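Local atomic coordinates of methionine gamma-lyase (PDB entry 1PFF), a protein that belongs to the pyridoxal-phosphate-dependent enzymes of Cys/Met metabolism, proteins of the aminotransferase-like fold, and assembles here as four chains. Residues A[21-26]-A[51-56]; A[29-34]-A[174-179]; A[62-67]-A[81-86]; A[107-110]-A[114-117]. One frame throughout, in Å; residues are numbered along the deposited sequence.

Contact 1: A[21-26]-A[51-56]; sequences SGMGAI and HALFEH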
# COMPACT_ATOMS: atom_id res chain seq x y z
N SER A 21 3.14 17.21 3.89
CA SER A 21 4.56 17.53 3.81
C SER A 21 4.97 18.45 4.93
O SER A 21 4.11 19.02 5.61
CB SER A 21 4.89 18.21 2.47
OG SER A 21 4.40 19.54 2.45
N GLY A 22 6.28 18.62 5.10
CA GLY A 22 6.82 19.58 6.05
C GLY A 22 6.36 21.00 5.73
O GLY A 22 5.99 21.74 6.63
N MET A 23 6.36 21.37 4.45
CA MET A 23 5.83 22.67 4.04
C MET A 23 4.33 22.80 4.38
O MET A 23 3.88 23.86 4.83
CB MET A 23 6.07 22.90 2.54
CG MET A 23 5.66 24.29 2.04
SD MET A 23 6.72 25.64 2.67
CE MET A 23 5.74 26.24 3.96
N GLY A 24 3.58 21.72 4.19
CA GLY A 24 2.18 21.67 4.58
C GLY A 24 1.98 21.93 6.07
O GLY A 24 1.04 22.62 6.45
N ALA A 25 2.88 21.40 6.90
CA ALA A 25 2.84 21.62 8.36
C ALA A 25 3.09 23.09 8.70
O ALA A 25 2.34 23.69 9.49
CB ALA A 25 3.86 20.73 9.07
N ILE A 26 4.14 23.66 8.10
CA ILE A 26 4.46 25.09 8.29
C ILE A 26 3.31 25.96 7.79
O ILE A 26 2.85 26.86 8.49
CB ILE A 26 5.78 25.48 7.54
CG1 ILE A 26 6.98 24.73 8.14
CG2 ILE A 26 5.98 27.00 7.59
CD1 ILE A 26 8.23 24.71 7.25
N HIS A 51 11.61 30.14 3.25
CA HIS A 51 11.96 31.52 2.98
C HIS A 51 11.04 32.11 1.90
O HIS A 51 10.56 33.23 2.04
CB HIS A 51 13.42 31.66 2.57
CG HIS A 51 13.88 33.08 2.48
ND1 HIS A 51 14.31 33.80 3.57
CD2 HIS A 51 13.97 33.92 1.42
CE1 HIS A 51 14.64 35.02 3.19
NE2 HIS A 51 14.44 35.12 1.89
N ALA A 52 10.78 31.33 0.85
CA ALA A 52 9.89 31.75 -0.23
C ALA A 52 8.45 31.99 0.26
O ALA A 52 7.81 32.97 -0.12
CB ALA A 52 9.91 30.74 -1.36
N LEU A 53 7.95 31.09 1.12
CA LEU A 53 6.62 31.27 1.68
C LEU A 53 6.53 32.60 2.43
O LEU A 53 5.56 33.36 2.26
CB LEU A 53 6.26 30.11 2.62
CG LEU A 53 5.06 30.34 3.56
CD1 LEU A 53 3.73 30.38 2.78
CD2 LEU A 53 5.01 29.29 4.64
N PHE A 54 7.54 32.87 3.26
CA PHE A 54 7.55 34.09 4.07
C PHE A 54 7.84 35.32 3.23
O PHE A 54 7.12 36.31 3.33
CB PHE A 54 8.58 33.98 5.20
CG PHE A 54 8.25 32.96 6.26
CD1 PHE A 54 7.05 32.25 6.23
CD2 PHE A 54 9.14 32.72 7.29
CE1 PHE A 54 6.75 31.30 7.20
CE2 PHE A 54 8.84 31.78 8.29
CZ PHE A 54 7.64 31.07 8.24
N GLU A 55 8.90 35.25 2.41
CA GLU A 55 9.39 36.43 1.68
C GLU A 55 8.43 36.89 0.59
O GLU A 55 8.21 38.08 0.43
CB GLU A 55 10.77 36.19 1.07
CG GLU A 55 11.47 37.46 0.58
CD GLU A 55 12.70 37.20 -0.27
OE1 GLU A 55 13.13 36.03 -0.39
OE2 GLU A 55 13.26 38.17 -0.83
N HIS A 56 7.87 35.94 -0.15
CA HIS A 56 7.05 36.30 -1.31
C HIS A 56 5.55 36.16 -1.03
O HIS A 56 4.79 37.08 -1.31
CB HIS A 56 7.45 35.48 -2.55
CG HIS A 56 8.92 35.54 -2.88
ND1 HIS A 56 9.55 36.71 -3.26
CD2 HIS A 56 9.87 34.58 -2.89
CE1 HIS A 56 10.83 36.46 -3.49
NE2 HIS A 56 11.05 35.18 -3.27

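Contact 2: A[29-34]-A[174-179]; sequences SVWTFL and KDITGA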
# COMPACT_ATOMS: atom_id res chain seq x y z
N SER A 29 0.08 25.91 9.78
CA SER A 29 0.25 26.63 11.03
C SER A 29 0.19 28.15 10.77
O SER A 29 -0.66 28.85 11.33
CB SER A 29 1.56 26.23 11.71
OG SER A 29 1.54 24.86 12.09
N VAL A 30 1.06 28.65 9.90
CA VAL A 30 1.16 30.10 9.69
C VAL A 30 -0.05 30.76 9.04
O VAL A 30 -0.52 31.78 9.54
CB VAL A 30 2.50 30.56 9.01
CG1 VAL A 30 3.71 30.06 9.79
CG2 VAL A 30 2.57 30.15 7.54
N TRP A 31 -0.57 30.20 7.95
CA TRP A 31 -1.73 30.83 7.29
C TRP A 31 -2.95 30.85 8.23
O TRP A 31 -3.74 31.79 8.20
CB TRP A 31 -2.13 30.12 6.00
CG TRP A 31 -1.16 30.19 4.84
CD1 TRP A 31 -0.41 29.15 4.34
CD2 TRP A 31 -0.90 31.31 3.99
NE1 TRP A 31 0.32 29.57 3.25
CE2 TRP A 31 0.05 30.89 3.02
CE3 TRP A 31 -1.35 32.64 3.95
CZ2 TRP A 31 0.54 31.75 2.02
CZ3 TRP A 31 -0.85 33.49 2.96
CH2 TRP A 31 0.08 33.04 2.01
N THR A 32 -3.09 29.82 9.07
CA THR A 32 -4.23 29.73 9.99
C THR A 32 -4.28 30.89 10.99
O THR A 32 -5.37 31.37 11.35
CB THR A 32 -4.16 28.39 10.76
OG1 THR A 32 -4.33 27.31 9.84
CG2 THR A 32 -5.35 28.24 11.72
N PHE A 33 -3.11 31.34 11.43
CA PHE A 33 -3.02 32.28 12.55
C PHE A 33 -2.59 33.69 12.15
O PHE A 33 -2.30 34.55 13.01
CB PHE A 33 -2.16 31.70 13.68
CG PHE A 33 -2.75 30.46 14.29
CD1 PHE A 33 -2.20 29.20 14.05
CD2 PHE A 33 -3.90 30.54 15.07
CE1 PHE A 33 -2.77 28.04 14.60
CE2 PHE A 33 -4.48 29.39 15.62
CZ PHE A 33 -3.91 28.14 15.38
N LEU A 34 -2.59 33.93 10.85
CA LEU A 34 -2.28 35.25 10.30
C LEU A 34 -3.47 35.78 9.51
O LEU A 34 -4.38 35.03 9.16
CB LEU A 34 -1.04 35.18 9.38
CG LEU A 34 0.31 34.92 10.07
CD1 LEU A 34 1.42 34.71 9.04
CD2 LEU A 34 0.70 36.02 11.10
N LYS A 174 -7.98 21.62 6.16
CA LYS A 174 -9.24 21.44 5.42
C LYS A 174 -9.59 22.57 4.46
O LYS A 174 -10.11 22.32 3.37
CB LYS A 174 -10.41 21.20 6.38
CG LYS A 174 -10.45 19.80 6.96
CD LYS A 174 -11.76 19.54 7.71
CE LYS A 174 -11.69 18.22 8.48
NZ LYS A 174 -12.95 17.42 8.31
N ASP A 175 -9.33 23.82 4.86
CA ASP A 175 -9.68 24.97 4.03
C ASP A 175 -8.49 25.56 3.28
O ASP A 175 -8.58 25.78 2.06
CB ASP A 175 -10.36 26.08 4.85
CG ASP A 175 -11.68 25.65 5.47
OD1 ASP A 175 -12.24 24.59 5.11
OD2 ASP A 175 -12.22 26.32 6.37
N ILE A 176 -7.39 25.83 3.98
CA ILE A 176 -6.35 26.69 3.42
C ILE A 176 -5.39 25.98 2.47
O ILE A 176 -5.19 26.43 1.34
CB ILE A 176 -5.58 27.44 4.54
CG1 ILE A 176 -6.50 28.42 5.28
CG2 ILE A 176 -4.39 28.20 3.96
CD1 ILE A 176 -6.04 28.77 6.70
N THR A 177 -4.81 24.88 2.93
CA THR A 177 -3.75 24.19 2.17
C THR A 177 -4.23 22.94 1.45
O THR A 177 -3.67 22.57 0.42
CB THR A 177 -2.60 23.78 3.11
OG1 THR A 177 -3.10 22.85 4.08
CG2 THR A 177 -2.08 24.96 3.93
N GLY A 178 -5.23 22.27 2.02
CA GLY A 178 -5.60 20.94 1.57
C GLY A 178 -4.45 19.94 1.70
O GLY A 178 -4.44 18.93 1.01
N ALA A 179 -3.48 20.22 2.58
CA ALA A 179 -2.29 19.36 2.73
C ALA A 179 -2.55 18.17 3.65
O ALA A 179 -1.95 18.05 4.73
CB ALA A 179 -1.08 20.18 3.19

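Contact 3: A[62-67]-A[81-86]; sequences GVEVDF and KPNTRI. With EDO (1,2-ethanediol), chain O; EDO (1,2-ethanediol), chain C.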
# COMPACT_ATOMS: atom_id res chain seq x y z
N GLY A 62 -0.45 40.89 2.32
CA GLY A 62 -0.51 41.95 3.32
C GLY A 62 0.04 41.67 4.70
O GLY A 62 -0.25 42.42 5.65
N VAL A 63 0.84 40.61 4.84
CA VAL A 63 1.54 40.30 6.08
C VAL A 63 2.91 40.96 6.03
O VAL A 63 3.63 40.84 5.05
CB VAL A 63 1.71 38.77 6.29
CG1 VAL A 63 2.51 38.46 7.57
CG2 VAL A 63 0.35 38.05 6.33
N GLU A 64 3.26 41.69 7.09
CA GLU A 64 4.60 42.26 7.20
C GLU A 64 5.51 41.19 7.78
O GLU A 64 5.12 40.48 8.71
CB GLU A 64 4.58 43.51 8.10
CG GLU A 64 3.42 44.44 7.78
CD GLU A 64 3.32 45.64 8.71
OE1 GLU A 64 3.81 45.58 9.85
OE2 GLU A 64 2.71 46.64 8.27
N VAL A 65 6.71 41.06 7.22
CA VAL A 65 7.65 40.02 7.66
C VAL A 65 9.02 40.67 7.87
O VAL A 65 9.51 41.40 7.01
CB VAL A 65 7.77 38.88 6.60
CG1 VAL A 65 8.80 37.82 7.04
CG2 VAL A 65 6.42 38.25 6.32
N ASP A 66 9.61 40.42 9.03
CA ASP A 66 11.01 40.75 9.23
C ASP A 66 11.82 39.46 9.28
O ASP A 66 11.44 38.54 9.99
CB ASP A 66 11.18 41.50 10.54
CG ASP A 66 10.77 42.96 10.44
OD1 ASP A 66 11.36 43.69 9.61
OD2 ASP A 66 9.88 43.46 11.14
N PHE A 67 12.92 39.40 8.53
CA PHE A 67 13.90 38.32 8.71
C PHE A 67 15.06 38.83 9.55
O PHE A 67 15.71 39.82 9.18
CB PHE A 67 14.44 37.80 7.37
CG PHE A 67 13.40 37.19 6.48
CD1 PHE A 67 12.82 37.94 5.45
CD2 PHE A 67 12.99 35.87 6.67
CE1 PHE A 67 11.85 37.38 4.62
CE2 PHE A 67 12.02 35.30 5.83
CZ PHE A 67 11.45 36.06 4.80
N LYS A 81 6.17 44.31 17.30
CA LYS A 81 5.29 45.41 16.88
C LYS A 81 3.89 45.15 17.44
O LYS A 81 3.61 44.03 17.84
CB LYS A 81 5.24 45.49 15.35
CG LYS A 81 6.57 45.89 14.71
CD LYS A 81 6.35 46.62 13.38
CE LYS A 81 6.45 45.67 12.21
NZ LYS A 81 6.38 46.40 10.91
N PRO A 82 3.02 46.16 17.47
CA PRO A 82 1.65 45.96 17.97
C PRO A 82 0.93 44.83 17.25
O PRO A 82 0.09 44.15 17.85
CB PRO A 82 0.97 47.30 17.66
CG PRO A 82 2.12 48.30 17.73
CD PRO A 82 3.25 47.55 17.05
N ASN A 83 1.26 44.62 15.98
CA ASN A 83 0.61 43.61 15.16
C ASN A 83 1.37 42.27 15.01
O ASN A 83 1.00 41.44 14.18
CB ASN A 83 0.24 44.20 13.80
CG ASN A 83 1.45 44.67 13.01
OD1 ASN A 83 2.46 45.13 13.57
ND2 ASN A 83 1.35 44.58 11.68
N THR A 84 2.42 42.07 15.81
CA THR A 84 3.17 40.81 15.75
C THR A 84 2.31 39.64 16.23
O THR A 84 1.69 39.71 17.29
CB THR A 84 4.47 40.89 16.57
OG1 THR A 84 5.30 41.95 16.05
CG2 THR A 84 5.33 39.63 16.36
N ARG A 85 2.24 38.59 15.42
CA ARG A 85 1.43 37.42 15.77
C ARG A 85 2.25 36.14 15.92
O ARG A 85 1.83 35.24 16.63
CB ARG A 85 0.30 37.19 14.77
CG ARG A 85 -0.61 38.37 14.58
CD ARG A 85 -1.56 38.67 15.71
NE ARG A 85 -2.23 39.94 15.43
CZ ARG A 85 -2.73 40.78 16.33
NH1 ARG A 85 -2.66 40.50 17.62
NH2 ARG A 85 -3.31 41.91 15.93
N ILE A 86 3.38 36.08 15.23
CA ILE A 86 4.17 34.85 15.17
C ILE A 86 5.67 35.14 15.19
O ILE A 86 6.14 36.05 14.51
CB ILE A 86 3.84 34.03 13.88
CG1 ILE A 86 2.41 33.44 13.95
CG2 ILE A 86 4.87 32.91 13.69
CD1 ILE A 86 1.93 32.75 12.65
C1 EDO O . 8.35 44.99 5.36
O1 EDO O . 8.82 44.79 6.68
C2 EDO O . 7.04 44.23 5.13
O2 EDO O . 7.32 42.86 4.86
C1 EDO C . -1.82 47.94 9.78
O1 EDO C . -1.40 46.69 10.31
C2 EDO C . -0.63 48.71 9.22
O2 EDO C . 0.55 48.38 9.94
O HOH W 1 8.32 45.11 9.41

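Contact 4: A[107-110]-A[114-117]; sequences KQAR and DILV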
# COMPACT_ATOMS: atom_id res chain seq x y z
N LYS A 107 11.16 33.64 25.86
CA LYS A 107 11.15 34.72 26.86
C LYS A 107 11.08 36.09 26.20
O LYS A 107 10.37 36.98 26.67
CB LYS A 107 12.35 34.62 27.80
CG LYS A 107 12.18 33.52 28.88
CD LYS A 107 13.27 33.62 29.95
CE LYS A 107 13.72 32.25 30.45
NZ LYS A 107 14.73 32.38 31.57
N GLN A 108 11.81 36.26 25.09
CA GLN A 108 11.74 37.49 24.31
C GLN A 108 10.36 37.73 23.72
O GLN A 108 9.83 38.84 23.79
CB GLN A 108 12.77 37.48 23.19
CG GLN A 108 14.21 37.67 23.65
CD GLN A 108 15.14 37.75 22.47
OE1 GLN A 108 15.09 38.73 21.73
NE2 GLN A 108 15.94 36.71 22.24
N ALA A 109 9.78 36.69 23.11
CA ALA A 109 8.45 36.79 22.54
C ALA A 109 7.40 37.12 23.60
O ALA A 109 6.41 37.78 23.30
CB ALA A 109 8.08 35.51 21.80
N ARG A 110 7.63 36.67 24.84
CA ARG A 110 6.68 36.95 25.92
C ARG A 110 6.73 38.40 26.43
O ARG A 110 5.98 38.76 27.34
CB ARG A 110 6.85 35.96 27.10
CG ARG A 110 6.57 34.49 26.75
CD ARG A 110 5.22 34.18 26.12
NE ARG A 110 5.21 32.80 25.62
CZ ARG A 110 4.81 32.42 24.41
NH1 ARG A 110 4.35 33.30 23.53
NH2 ARG A 110 4.88 31.13 24.08
N ASP A 114 0.17 37.12 23.52
CA ASP A 114 -0.49 36.48 22.38
C ASP A 114 0.37 36.37 21.12
O ASP A 114 -0.10 36.60 20.00
CB ASP A 114 -1.80 37.19 22.06
CG ASP A 114 -2.71 37.27 23.27
OD1 ASP A 114 -2.75 36.30 24.07
OD2 ASP A 114 -3.42 38.28 23.50
N ILE A 115 1.63 36.03 21.32
CA ILE A 115 2.46 35.70 20.18
C ILE A 115 2.60 34.17 20.16
O ILE A 115 2.80 33.55 21.20
CB ILE A 115 3.82 36.45 20.29
CG1 ILE A 115 3.57 37.96 20.17
CG2 ILE A 115 4.80 35.96 19.22
CD1 ILE A 115 4.77 38.81 20.37
N LEU A 116 2.44 33.58 18.98
CA LEU A 116 2.71 32.17 18.79
C LEU A 116 4.16 31.98 18.38
O LEU A 116 4.61 32.50 17.34
CB LEU A 116 1.78 31.55 17.74
CG LEU A 116 0.31 31.41 18.15
CD1 LEU A 116 -0.56 31.22 16.92
CD2 LEU A 116 0.09 30.27 19.15
N VAL A 117 4.89 31.25 19.21
CA VAL A 117 6.26 30.87 18.89
C VAL A 117 6.19 29.51 18.23
O VAL A 117 5.64 28.56 18.81
CB VAL A 117 7.15 30.82 20.14
CG1 VAL A 117 8.62 30.50 19.75
CG2 VAL A 117 7.06 32.14 20.92
O HOH W 2 3.23 35.97 23.85

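Contact 1: A[21-26]-A[51-56]
L53 reaches M23 and I26 of helix 22-33 from helix 48-60; the axes of the short segments 22-26 and 51-56 pass 11.7 Å apart at -36°. Its CB lies 4.1 Å from M23 CE, and CG is about as far from the same methyl. With CG anti to the backbone N (chi1 164°), the branch is carried out toward helix 22-33. There CD2 meets M23 CE most closely and also lies 3.9 Å from I26 CG2, I26 and L53 running past each other in opposite senses. The other branch, CD1, turns to the indole of W31. M23 starts off alongside the contact, and bends at its second and third torsions bring the thioether methyl back to L53. F54 adds a looser touch, its CE1 standing 4.4 Å from I26 CG2, while its ring meets Y88 edge-to-face. S21 is the N-cap of helix 22-33: its OG accepts from G24 N at 2.9 Å and is also bonded to G178 O of the second subunit. Between the two segments no hydrogen bond forms; the chemistry there is apolar, methyl on methyl between buried side chains, while the N-cap bond sits at the helix start.

Contact 2: A[29-34]-A[174-179]
W31 and I176 meet at an oblique angle, the isoleucine methyl CG2 pressing on the base of the indole. CG2 lies 3.6 Å from W31 CB and 3.9 Å from W31 CG, so the touch falls where the indole joins CB. The reach of I176 follows from its first torsion: CG2 is anti to the backbone N and CG1 anti to the carbonyl carbon (chi1 -65°), which spreads the two branches over neighbouring residues of helix 22-33. The longer branch ends in CD1, 3.9 Å from T32 OG1 and equally near T32 CA, and here too the side chains are set at a slant. That hydroxyl has its polar partner elsewhere, in A28 O one turn back along its own helix, and offers I176 mere bulk. The indole likewise turns its N-H out of the contact, W31 NE1 bonding to I176 O of the second subunit. Because the reciprocal bond also forms, the same two residues that pack within one chain are joined by polar bonds between chains. Beyond I176, T177 OG1 accepts from A179 N at 3.1 Å and a 161° angle. That bond makes an ST turn at the end of helix 162-177, where G178 leaves helical geometry with positive phi, and the whole is placed where the large domain of a fold-type I pyridoxal-phosphate enzyme packs helices of one subunit against those of its partner.

Contact 3: A[62-67]-A[81-86]
E64 and K81 form a salt bridge at the edge of the seven-stranded mixed sheet of the aminotransferase-like (fold-type I) large domain, bridging strand 64-68 and the type I turn K81-T84 that leads into strand 84-90. Strand 39-43 runs between these two strands, so the side chains span a neighbour and no backbone bond joins the segments. The tight part centres on one oxygen. E64 OE1 receives K81 NZ at 2.9 Å, which arrives from above the carboxylate plane, 48° out of it, and it also takes a weak bond from N83 ND2 at 3.2 Å that is almost perfectly straight. The carboxylate and amide planes stand 90° apart. N83 places its CG between backbone N and carbonyl carbon (chi1 62°), which turns the amide toward the glutamate; the main partner of ND2 is G37 O, and the glutamate takes its weaker bond. The turn behind them is pinned by K81 N donating to T84 OG1 at 2.8 Å. Two donors on one oxygen would probably favour the ionised carboxylate. The looser side holds D66 and small molecules, probably from the crystallisation liquor: a 1,2-ethanediol donates through O2 to E64 OE2, and another takes the amide N-H of V65. D66 has its main partner in H39, and its OD2 sits 4.6 Å from K81 NZ, too far for a salt bridge. A water spans that distance, donating to D66 OD2 at 2.9 Å and accepting from K81 NZ at 2.8 Å.

Contact 4: A[107-110]-A[114-117]
A109 and I115, with R110 close behind, bury the most surface where helix 102-109 hands over to strand 116-120 in a beta-alpha-beta unit with strand 84-90. A109 contributes a single methyl, yet it serves two partners: CB rests 3.6 Å from V117 CG2 and, more loosely, near I115 CG2. I115 CD1 also touches the helix end, 3.5 Å from A109 O. I115 and V117 both point toward the helix, while L116 between them points away, as expected of an extended chain. R110 behaves differently. It starts away from 114-117, and a bend at the second torsion (chi2 -54°) brings its guanidinium back to that segment. NH1 then donates to I115 O at 2.8 Å. The acceptor is near the guanidinium plane, but the bond is bent, with an angle of 139° at the hydrogen, and the donor is tilted 25° from the carbonyl plane. NH2 has partners beyond the segments, in a salt bridge with D137 OD2 and a bond to G135 O; D137 OD2 also accepts from V117 N. The guanidinium thus has several polar partners, and V117 CG2 packs 3.9 Å from R110 NH1. A water makes a second link between arginine and strand, accepting from R110 NH1 at 2.9 Å and from I115 N at 3.0 Å.

Contacts 1 and 2 are buried and share helix 22-33, meeting where L53 packs on V30 and W31; both are apolar across their segments, and both adjoin the second subunit, where polar bonds appear alongside packing. Contact 3 is a surface contact, made by a salt bridge, a weak amide bond and a bridging water. Contact 4 is buried, yet mixes methyl packing with an arginine-to-carbonyl bond. Contacts 3 and 4 reach the same sheet through the adjacent strands 84-90 and 116-120, where R85 O and L116 N probably bond. Contact 1 meets contact 3 through F54 and F67, and contact 2 touches contact 4 through F33 and L116.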